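Local coordinates for protein polynucleotide 5'-triphosphatase (PDB 3BGY) that removes the gamma phosphate from the 5'-triphosphate end of mRNA as the metal-dependent tunnel-type triphosphatase domain of the mimivirus capping enzyme, at residues T54-N59 and F232-D237; E96-F101 and P197-L202; R177-I182 and R187-D192. One frame throughout, in Å; residues are numbered along the deposited sequence.

Contact 1 of 3, residues T54-N59 and F232-D237; sequences TEHYIN and FMIIQD
The imidazole of His-56 presents one face to Ile-234, whose CG1 sits 4.1 Å from the centroid of the His-56 ring and 14° off its normal, a CH-pi contact displaced somewhat toward the rim. At the edge of the same imidazole, in its plane, lies CD2 of Tyr-57, while CD2 of His-56 stands over the centre of one face of the phenol, 3.8 Å above the plane. CD1 of Ile-234 reaches both of these neighbouring side chains. This methyl lies 3.5 Å from CD2 of His-56 and 3.4 Å from OH of Tyr-57, and it approaches the phenol obliquely. With CG1 of Ile-234 anti to its carbonyl carbon (chi1 -57°), the longer branch extends to the aromatic pair. His-56 and Ile-234 side chains cross at about a right angle.

The contact joins helix 47-60, which packs on the apolar face of the barrel wall, to the last turn of helix 221-235. Ile-234 also touches Ile-53, and its carbonyl oxygen accepts a hydrogen bond from Arg-52, which in addition forms a salt bridge with Asp-237. With no hydrogen bond between the two segments, their fit relies on the shape of one isoleucine against two rings, through dispersion and CH-pi contact, while Arg-52 makes a polar link that ties the chain end to helix 47-60.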
loop_
_atom_site.group_PDB
_atom_site.type_symbol
_atom_site.label_atom_id
_atom_site.label_comp_id
_atom_site.label_asym_id
_atom_site.label_seq_id
_atom_site.Cartn_x
_atom_site.Cartn_y
_atom_site.Cartn_z
ATOM N N THR A 54 12.837 -2.990 10.604
ATOM C CA THR A 54 12.632 -1.609 11.027
ATOM C C THR A 54 13.847 -1.041 11.742
ATOM O O THR A 54 14.286 0.066 11.418
ATOM C CB THR A 54 11.355 -1.459 11.839
ATOM O OG1 THR A 54 10.268 -2.075 11.125
ATOM C CG2 THR A 54 11.007 -0.012 11.986
ATOM N N GLU A 55 14.464 -1.854 12.602
ATOM C CA GLU A 55 15.657 -1.434 13.347
ATOM C C GLU A 55 16.811 -1.197 12.385
ATOM O O GLU A 55 17.472 -0.160 12.459
ATOM C CB GLU A 55 16.065 -2.496 14.392
ATOM C CG GLU A 55 17.194 -2.078 15.363
ATOM C CD GLU A 55 16.799 -0.961 16.334
ATOM O OE1 GLU A 55 15.668 -0.986 16.864
ATOM O OE2 GLU A 55 17.636 -0.063 16.577
ATOM N N HIS A 56 16.955 -2.095 11.409
ATOM C CA HIS A 56 18.038 -2.009 10.423
ATOM C C HIS A 56 17.943 -0.715 9.619
ATOM O O HIS A 56 18.917 0.033 9.526
ATOM C CB HIS A 56 18.000 -3.189 9.442
ATOM C CG HIS A 56 18.973 -3.055 8.308
ATOM N ND1 HIS A 56 20.323 -3.278 8.461
ATOM C CD2 HIS A 56 18.804 -2.644 7.026
ATOM C CE1 HIS A 56 20.945 -3.011 7.323
ATOM N NE2 HIS A 56 20.046 -2.626 6.439
ATOM N N TYR A 57 16.758 -0.450 9.068
ATOM C CA TYR A 57 16.602 0.747 8.242
ATOM C C TYR A 57 16.626 2.058 9.006
ATOM O O TYR A 57 17.160 3.043 8.507
ATOM C CB TYR A 57 15.393 0.609 7.338
ATOM C CG TYR A 57 15.662 -0.291 6.164
ATOM C CD1 TYR A 57 16.506 0.123 5.114
ATOM C CD2 TYR A 57 15.117 -1.565 6.114
ATOM C CE1 TYR A 57 16.801 -0.747 4.025
ATOM C CE2 TYR A 57 15.394 -2.433 5.047
ATOM C CZ TYR A 57 16.235 -2.018 4.014
ATOM O OH TYR A 57 16.492 -2.896 3.004
ATOM N N ILE A 58 16.192 2.047 10.264
ATOM C CA ILE A 58 16.260 3.278 11.067
ATOM C C ILE A 58 17.736 3.670 11.302
ATOM O O ILE A 58 18.107 4.835 11.098
ATOM C CB ILE A 58 15.496 3.138 12.411
ATOM C CG1 ILE A 58 13.997 3.221 12.126
ATOM C CG2 ILE A 58 15.861 4.284 13.398
ATOM C CD1 ILE A 58 13.110 2.807 13.260
ATOM N N ASN A 59 18.591 2.711 11.665
ATOM C CA ASN A 59 19.998 3.061 11.901
ATOM C C ASN A 59 20.838 3.438 10.681
ATOM O O ASN A 59 21.777 4.226 10.811
ATOM C CB ASN A 59 20.735 2.083 12.839
ATOM C CG ASN A 59 20.621 0.634 12.423
ATOM O OD1 ASN A 59 20.158 -0.192 13.201
ATOM N ND2 ASN A 59 21.091 0.305 11.228
ATOM N N PHE A 232 16.629 -9.447 1.199
ATOM C CA PHE A 232 16.664 -10.869 1.577
ATOM C C PHE A 232 17.803 -11.192 2.538
ATOM O O PHE A 232 17.645 -12.037 3.405
ATOM C CB PHE A 232 16.747 -11.792 0.353
ATOM C CG PHE A 232 15.408 -12.077 -0.268
ATOM C CD1 PHE A 232 14.409 -12.769 0.466
ATOM C CD2 PHE A 232 15.121 -11.643 -1.567
ATOM C CE1 PHE A 232 13.141 -13.026 -0.101
ATOM C CE2 PHE A 232 13.857 -11.893 -2.150
ATOM C CZ PHE A 232 12.868 -12.585 -1.411
ATOM N N MET A 233 18.918 -10.472 2.427
ATOM C CA MET A 233 20.046 -10.672 3.345
ATOM C C MET A 233 19.695 -10.240 4.777
ATOM O O MET A 233 20.230 -10.776 5.764
ATOM C CB MET A 233 21.277 -9.941 2.846
ATOM C CG MET A 233 22.003 -10.681 1.735
ATOM S SD MET A 233 23.431 -9.758 1.148
ATOM C CE MET A 233 24.441 -9.627 2.689
ATOM N N ILE A 234 18.755 -9.307 4.888
ATOM C CA ILE A 234 18.316 -8.859 6.200
ATOM C C ILE A 234 17.281 -9.835 6.780
ATOM O O ILE A 234 17.459 -10.321 7.900
ATOM C CB ILE A 234 17.730 -7.414 6.169
ATOM C CG1 ILE A 234 18.754 -6.441 5.596
ATOM C CG2 ILE A 234 17.376 -6.947 7.570
ATOM C CD1 ILE A 234 18.122 -5.299 4.835
ATOM N N ILE A 235 16.256 -10.183 6.004
ATOM C CA ILE A 235 15.202 -11.062 6.516
ATOM C C ILE A 235 15.574 -12.523 6.764
ATOM O O ILE A 235 14.989 -13.159 7.630
ATOM C CB ILE A 235 13.847 -10.930 5.738
ATOM C CG1 ILE A 235 13.931 -11.467 4.321
ATOM C CG2 ILE A 235 13.442 -9.488 5.658
ATOM C CD1 ILE A 235 12.595 -11.420 3.566
ATOM N N GLN A 236 16.588 -13.023 6.058
ATOM C CA GLN A 236 17.022 -14.407 6.243
ATOM C C GLN A 236 17.971 -14.573 7.432
ATOM O O GLN A 236 18.770 -13.683 7.742
ATOM C CB GLN A 236 17.624 -14.968 4.954
ATOM C CG GLN A 236 16.581 -15.137 3.844
ATOM C CD GLN A 236 17.150 -15.564 2.489
ATOM O OE1 GLN A 236 18.388 -15.564 2.295
ATOM N NE2 GLN A 236 16.334 -15.890 1.599
ATOM N N ASP A 237 17.816 -15.696 8.130
ATOM C CA ASP A 237 18.631 -16.019 9.303
ATOM C C ASP A 237 19.952 -16.676 8.892
ATOM O O ASP A 237 19.916 -17.717 8.192
ATOM C CB ASP A 237 17.849 -16.936 10.257
ATOM C CG ASP A 237 16.481 -16.370 10.650
ATOM O OD1 ASP A 237 16.339 -15.137 10.792
ATOM O OD2 ASP A 237 15.544 -17.173 10.832
ATOM O OXT ASP A 237 21.009 -16.116 9.251
#

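Contact 2 of 3, residues E96-F101 and P197-L202; sequences EFITKF and PIIWKL
Ile-199 opens a type II beta turn that ends at Leu-202, and this turn faces the last turns of helix 91-101, with CA of Ile-199 lying 6.8 Å from CA of Ile-98. The turn is closed by the bond from Leu-202 N to Ile-199 O (3.1 Å) and belongs to the loop linking barrel strands 186-196 and 208-215, so the contact joins a beta-barrel loop to a helix outside the strands. On the helix, the backbone bond from Phe-101 N to Phe-97 O (2.8 Å) holds the last turn.

Ile-199 carries the contact with both its methyls. CG2 meets CG2 of Ile-98 at 3.8 Å, methyl against methyl. The other branch, with CG1 anti to the carbonyl carbon (chi1 -65°), runs on to bring CD1 to the Phe-97 ring and to the backbone and CB of Phe-101. It comes obliquely to the Phe-97 ring, 4.1 Å from CE2 of Phe-97. Ile-109 of helix 106-115 and Tyr-172 of strand 169-183 also touch both Ile-199 and Phe-97, making this a buried apolar junction of loop, helices and barrel. At the helix end, CD1 of Ile-199 rests 3.4 Å from the carbonyl oxygen of Phe-101 and 4.1 Å from its CB.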
loop_
_atom_site.group_PDB
_atom_site.type_symbol
_atom_site.label_atom_id
_atom_site.label_comp_id
_atom_site.label_asym_id
_atom_site.label_seq_id
_atom_site.Cartn_x
_atom_site.Cartn_y
_atom_site.Cartn_z
ATOM N N GLU A 96 -12.561 10.640 15.717
ATOM C CA GLU A 96 -13.891 11.189 15.460
ATOM C C GLU A 96 -14.697 10.290 14.543
ATOM O O GLU A 96 -15.885 10.078 14.772
ATOM C CB GLU A 96 -13.801 12.591 14.873
ATOM C CG GLU A 96 -13.527 13.665 15.914
ATOM C CD GLU A 96 -13.649 15.066 15.352
ATOM O OE1 GLU A 96 -14.631 15.340 14.624
ATOM O OE2 GLU A 96 -12.769 15.900 15.647
ATOM N N PHE A 97 -14.021 9.718 13.547
ATOM C CA PHE A 97 -14.653 8.806 12.606
ATOM C C PHE A 97 -15.130 7.547 13.345
ATOM O O PHE A 97 -16.265 7.126 13.154
ATOM C CB PHE A 97 -13.671 8.433 11.486
ATOM C CG PHE A 97 -14.202 7.393 10.523
ATOM C CD1 PHE A 97 -15.055 7.750 9.478
ATOM C CD2 PHE A 97 -13.881 6.036 10.701
ATOM C CE1 PHE A 97 -15.597 6.766 8.608
ATOM C CE2 PHE A 97 -14.414 5.036 9.843
ATOM C CZ PHE A 97 -15.272 5.402 8.801
ATOM N N ILE A 98 -14.244 6.944 14.139
ATOM C CA ILE A 98 -14.567 5.731 14.892
ATOM C C ILE A 98 -15.729 5.934 15.866
ATOM O O ILE A 98 -16.675 5.155 15.845
ATOM C CB ILE A 98 -13.324 5.155 15.634
ATOM C CG1 ILE A 98 -12.295 4.665 14.607
ATOM C CG2 ILE A 98 -13.725 3.987 16.600
ATOM C CD1 ILE A 98 -10.955 4.288 15.192
ATOM N N THR A 99 -15.670 6.990 16.679
ATOM C CA THR A 99 -16.731 7.270 17.646
ATOM C C THR A 99 -18.076 7.571 16.980
ATOM O O THR A 99 -19.107 7.037 17.405
ATOM C CB THR A 99 -16.361 8.429 18.615
ATOM O OG1 THR A 99 -16.035 9.606 17.869
ATOM C CG2 THR A 99 -15.184 8.049 19.486
ATOM N N LYS A 100 -18.043 8.352 15.897
ATOM C CA LYS A 100 -19.260 8.727 15.167
ATOM C C LYS A 100 -19.884 7.588 14.353
ATOM O O LYS A 100 -21.102 7.408 14.380
ATOM C CB LYS A 100 -19.000 9.930 14.244
ATOM C CG LYS A 100 -20.264 10.533 13.595
ATOM C CD LYS A 100 -19.986 11.793 12.781
ATOM C CE LYS A 100 -21.292 12.369 12.209
ATOM N NZ LYS A 100 -21.096 13.628 11.436
ATOM N N PHE A 101 -19.052 6.818 13.651
ATOM C CA PHE A 101 -19.550 5.739 12.799
ATOM C C PHE A 101 -19.531 4.295 13.313
ATOM O O PHE A 101 -19.938 3.397 12.579
ATOM C CB PHE A 101 -18.893 5.822 11.407
ATOM C CG PHE A 101 -19.245 7.073 10.644
ATOM C CD1 PHE A 101 -20.420 7.130 9.863
ATOM C CD2 PHE A 101 -18.422 8.211 10.712
ATOM C CE1 PHE A 101 -20.780 8.298 9.162
ATOM C CE2 PHE A 101 -18.770 9.400 10.011
ATOM C CZ PHE A 101 -19.954 9.437 9.237
ATOM N N PRO A 197 -13.324 -6.284 8.942
ATOM C CA PRO A 197 -14.445 -5.887 8.082
ATOM C C PRO A 197 -15.393 -4.911 8.830
ATOM O O PRO A 197 -16.296 -4.359 8.224
ATOM C CB PRO A 197 -15.132 -7.234 7.751
ATOM C CG PRO A 197 -14.830 -8.084 8.951
ATOM C CD PRO A 197 -13.396 -7.735 9.278
ATOM N N ILE A 198 -15.222 -4.759 10.146
ATOM C CA ILE A 198 -16.051 -3.834 10.945
ATOM C C ILE A 198 -15.159 -2.913 11.782
ATOM O O ILE A 198 -13.971 -3.172 11.920
ATOM C CB ILE A 198 -17.089 -4.565 11.858
ATOM C CG1 ILE A 198 -16.386 -5.466 12.870
ATOM C CG2 ILE A 198 -18.098 -5.360 10.991
ATOM C CD1 ILE A 198 -17.282 -5.997 13.962
ATOM N N ILE A 199 -15.723 -1.818 12.299
ATOM C CA ILE A 199 -14.971 -0.854 13.116
ATOM C C ILE A 199 -14.677 -1.332 14.539
ATOM O O ILE A 199 -13.596 -1.076 15.074
ATOM C CB ILE A 199 -15.750 0.522 13.174
ATOM C CG1 ILE A 199 -15.811 1.140 11.770
ATOM C CG2 ILE A 199 -15.060 1.520 14.099
ATOM C CD1 ILE A 199 -16.873 2.247 11.559
ATOM N N TRP A 200 -15.618 -2.071 15.124
ATOM C CA TRP A 200 -15.502 -2.535 16.510
ATOM C C TRP A 200 -14.198 -3.219 16.882
ATOM O O TRP A 200 -13.811 -4.193 16.256
ATOM C CB TRP A 200 -16.720 -3.396 16.889
ATOM C CG TRP A 200 -16.747 -3.904 18.328
ATOM C CD1 TRP A 200 -17.082 -3.192 19.451
ATOM C CD2 TRP A 200 -16.466 -5.243 18.770
ATOM N NE1 TRP A 200 -17.041 -4.005 20.562
ATOM C CE2 TRP A 200 -16.674 -5.269 20.179
ATOM C CE3 TRP A 200 -16.063 -6.431 18.114
ATOM C CZ2 TRP A 200 -16.496 -6.446 20.950
ATOM C CZ3 TRP A 200 -15.883 -7.608 18.880
ATOM C CH2 TRP A 200 -16.104 -7.598 20.291
ATOM N N LYS A 201 -13.536 -2.642 17.892
ATOM C CA LYS A 201 -12.266 -3.096 18.453
ATOM C C LYS A 201 -11.170 -3.308 17.420
ATOM O O LYS A 201 -10.375 -4.240 17.536
ATOM C CB LYS A 201 -12.467 -4.350 19.317
ATOM C CG LYS A 201 -12.875 -4.059 20.752
ATOM C CD LYS A 201 -12.939 -5.342 21.559
ATOM C CE LYS A 201 -13.188 -5.073 23.035
ATOM N NZ LYS A 201 -11.967 -4.581 23.739
ATOM N N LEU A 202 -11.140 -2.432 16.414
ATOM C CA LEU A 202 -10.129 -2.511 15.347
ATOM C C LEU A 202 -8.720 -2.402 15.916
ATOM O O LEU A 202 -7.850 -3.183 15.557
ATOM C CB LEU A 202 -10.336 -1.410 14.302
ATOM C CG LEU A 202 -9.290 -1.256 13.180
ATOM C CD1 LEU A 202 -9.182 -2.490 12.313
ATOM C CD2 LEU A 202 -9.664 -0.075 12.340
#

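Contact 3 of 3, residues R177-I182 and R187-D192; sequences RYSFTI and RIDITD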
loop_
_atom_site.group_PDB
_atom_site.type_symbol
_atom_site.label_atom_id
_atom_site.label_comp_id
_atom_site.label_asym_id
_atom_site.label_seq_id
_atom_site.Cartn_x
_atom_site.Cartn_y
_atom_site.Cartn_z
ATOM N N ARG A 177 3.088 2.745 9.654
ATOM C CA ARG A 177 4.027 2.541 8.569
ATOM C C ARG A 177 5.318 3.294 8.795
ATOM O O ARG A 177 5.347 4.330 9.459
ATOM C CB ARG A 177 3.360 3.003 7.263
ATOM C CG ARG A 177 4.150 2.787 5.952
ATOM C CD ARG A 177 3.373 3.314 4.751
ATOM N NE ARG A 177 3.092 4.749 4.847
ATOM C CZ ARG A 177 2.341 5.442 3.987
ATOM N NH1 ARG A 177 1.773 4.848 2.946
ATOM N NH2 ARG A 177 2.170 6.744 4.156
ATOM N N TYR A 178 6.403 2.663 8.369
ATOM C CA TYR A 178 7.717 3.285 8.387
ATOM C C TYR A 178 8.146 3.203 6.923
ATOM O O TYR A 178 8.098 2.121 6.326
ATOM C CB TYR A 178 8.708 2.522 9.261
ATOM C CG TYR A 178 8.326 2.447 10.707
ATOM C CD1 TYR A 178 7.442 1.449 11.155
ATOM C CD2 TYR A 178 8.806 3.389 11.633
ATOM C CE1 TYR A 178 7.025 1.384 12.513
ATOM C CE2 TYR A 178 8.396 3.344 12.998
ATOM C CZ TYR A 178 7.506 2.339 13.426
ATOM O OH TYR A 178 7.075 2.301 14.738
ATOM N N SER A 179 8.503 4.347 6.335
ATOM C CA SER A 179 8.935 4.412 4.935
ATOM C C SER A 179 10.351 4.921 4.864
ATOM O O SER A 179 10.695 5.950 5.456
ATOM C CB SER A 179 8.014 5.320 4.111
ATOM O OG SER A 179 6.686 4.807 4.084
ATOM N N PHE A 180 11.199 4.172 4.167
ATOM C CA PHE A 180 12.596 4.555 4.060
ATOM C C PHE A 180 12.947 4.815 2.613
ATOM O O PHE A 180 12.919 3.908 1.795
ATOM C CB PHE A 180 13.473 3.434 4.631
ATOM C CG PHE A 180 13.118 3.072 6.039
ATOM C CD1 PHE A 180 13.652 3.794 7.113
ATOM C CD2 PHE A 180 12.221 2.014 6.305
ATOM C CE1 PHE A 180 13.314 3.488 8.441
ATOM C CE2 PHE A 180 11.874 1.689 7.643
ATOM C CZ PHE A 180 12.426 2.432 8.724
ATOM N N THR A 181 13.265 6.066 2.279
ATOM C CA THR A 181 13.614 6.401 0.904
ATOM C C THR A 181 15.099 6.075 0.744
ATOM O O THR A 181 15.957 6.832 1.164
ATOM C CB THR A 181 13.265 7.893 0.593
ATOM O OG1 THR A 181 11.847 8.069 0.708
ATOM C CG2 THR A 181 13.661 8.237 -0.856
ATOM N N ILE A 182 15.378 4.897 0.200
ATOM C CA ILE A 182 16.761 4.446 0.082
ATOM C C ILE A 182 17.627 5.143 -0.968
ATOM O O ILE A 182 18.847 5.214 -0.821
ATOM C CB ILE A 182 16.841 2.899 0.029
ATOM C CG1 ILE A 182 15.968 2.350 -1.092
ATOM C CG2 ILE A 182 16.388 2.291 1.396
ATOM C CD1 ILE A 182 16.195 0.847 -1.364
ATOM N N ARG A 187 11.801 3.000 -2.467
ATOM C CA ARG A 187 11.453 3.207 -1.061
ATOM C C ARG A 187 11.048 1.883 -0.431
ATOM O O ARG A 187 10.417 1.059 -1.091
ATOM C CB ARG A 187 10.286 4.194 -1.043
ATOM C CG ARG A 187 9.909 4.757 0.303
ATOM C CD ARG A 187 8.719 5.720 0.161
ATOM N NE ARG A 187 7.484 4.937 0.043
ATOM C CZ ARG A 187 6.718 4.855 -1.044
ATOM N NH1 ARG A 187 7.025 5.540 -2.140
ATOM N NH2 ARG A 187 5.716 3.986 -1.067
ATOM N N ILE A 188 11.487 1.660 0.807
ATOM C CA ILE A 188 11.123 0.453 1.552
ATOM C C ILE A 188 9.982 0.851 2.497
ATOM O O ILE A 188 10.140 1.805 3.240
ATOM C CB ILE A 188 12.319 -0.069 2.402
ATOM C CG1 ILE A 188 13.406 -0.687 1.495
ATOM C CG2 ILE A 188 11.841 -1.138 3.451
ATOM C CD1 ILE A 188 13.088 -2.095 0.948
ATOM N N ASP A 189 8.842 0.161 2.418
ATOM C CA ASP A 189 7.705 0.423 3.321
ATOM C C ASP A 189 7.527 -0.801 4.194
ATOM O O ASP A 189 7.457 -1.912 3.681
ATOM C CB ASP A 189 6.393 0.609 2.566
ATOM C CG ASP A 189 6.338 1.892 1.763
ATOM O OD1 ASP A 189 7.135 2.822 2.034
ATOM O OD2 ASP A 189 5.461 1.958 0.879
ATOM N N ILE A 190 7.495 -0.611 5.505
ATOM C CA ILE A 190 7.278 -1.730 6.431
ATOM C C ILE A 190 6.118 -1.285 7.290
ATOM O O ILE A 190 6.179 -0.229 7.938
ATOM C CB ILE A 190 8.569 -2.123 7.233
ATOM C CG1 ILE A 190 8.312 -3.297 8.175
ATOM C CG2 ILE A 190 9.088 -0.996 8.051
ATOM C CD1 ILE A 190 8.293 -4.636 7.570
ATOM N N THR A 191 5.116 -2.151 7.400
ATOM C CA THR A 191 3.882 -1.745 8.071
ATOM C C THR A 191 3.302 -2.754 9.043
ATOM O O THR A 191 3.311 -3.951 8.781
ATOM C CB THR A 191 2.799 -1.470 6.984
ATOM O OG1 THR A 191 3.316 -0.614 5.959
ATOM C CG2 THR A 191 1.584 -0.761 7.568
ATOM N N ASP A 192 2.842 -2.240 10.190
ATOM C CA ASP A 192 2.154 -3.037 11.215
ATOM C C ASP A 192 0.686 -2.746 10.832
ATOM O O ASP A 192 0.234 -1.590 10.902
ATOM C CB ASP A 192 2.516 -2.471 12.597
ATOM C CG ASP A 192 1.633 -3.006 13.729
ATOM O OD1 ASP A 192 0.453 -3.346 13.506
ATOM O OD2 ASP A 192 2.117 -3.038 14.875
#
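Asp-189 OD1 accepts from both strands of this antiparallel beta hairpin: Ser-179 OG donates to it across the pair at 2.9 Å, and Arg-187 NE donates to it from along the same strand. The serine comes from above the carboxylate plane, 56° out of it, whereas the arginine binds side-on, each nitrogen on the syn side and close to the guanidinium plane. NH2 of Arg-187 lies 2.8 Å from OD2 of Asp-189. A bend at chi3 (79°) brings the guanidinium alongside Asp-189, two residues further along the strand. The paired bonds hold the carboxylate's rotation; Glu-214 offers the guanidinium a second, long and weak ion pair.

Within 177-182 and 187-192, two hydrogen-bonded pairs form, Tyr-178 with Ile-190 and Phe-180 with Ile-188. Their four backbone bonds are short and nearly straight, as from Phe-180 N to Ile-188 O (2.8 Å). Barrel strands 66-77 and 208-215 flank the hairpin.

Arg-177 shares the polar face with Ser-179, Arg-187 and Asp-189, its aliphatic part, in the conformer described, lying alongside Thr-191. The other face is apolar and packs against helix 47-60, so the polar one probably looks into the barrel, consistent with the charged tunnel lining of this triphosphatase family. On the apolar side CB of Tyr-178 meets CG2 of Ile-190 at 3.7 Å, and the carbonyl oxygen of Ile-190 lies at the edge of the tyrosine ring. The same CG2 of Ile-190 also stands at the edge of the Phe-180 ring, 3.9 Å from CE2.

How the contacts relate
Contact 3 lies within one hairpin of the eight-stranded antiparallel barrel, while contacts 1 and 2 lie far apart, where helices meet the barrel, their centres 34 Å from each other. Contact 1 touches contact 3, at 12 Å between centres: helix 47-60 lays Thr-54, Tyr-57 and Ile-58 on Tyr-178, Phe-180 and Ile-190, with CB of Tyr-57 3.6 Å from CG of Phe-180. Contact 2 stays about 9 Å from contact 3 at the nearest atoms, yet its loop directly follows strand 186-196. Along the chain the contacts are nested, 3 inside 2 inside 1. The hairpin thus runs between two well-separated helical regions of the tunnel-type barrel.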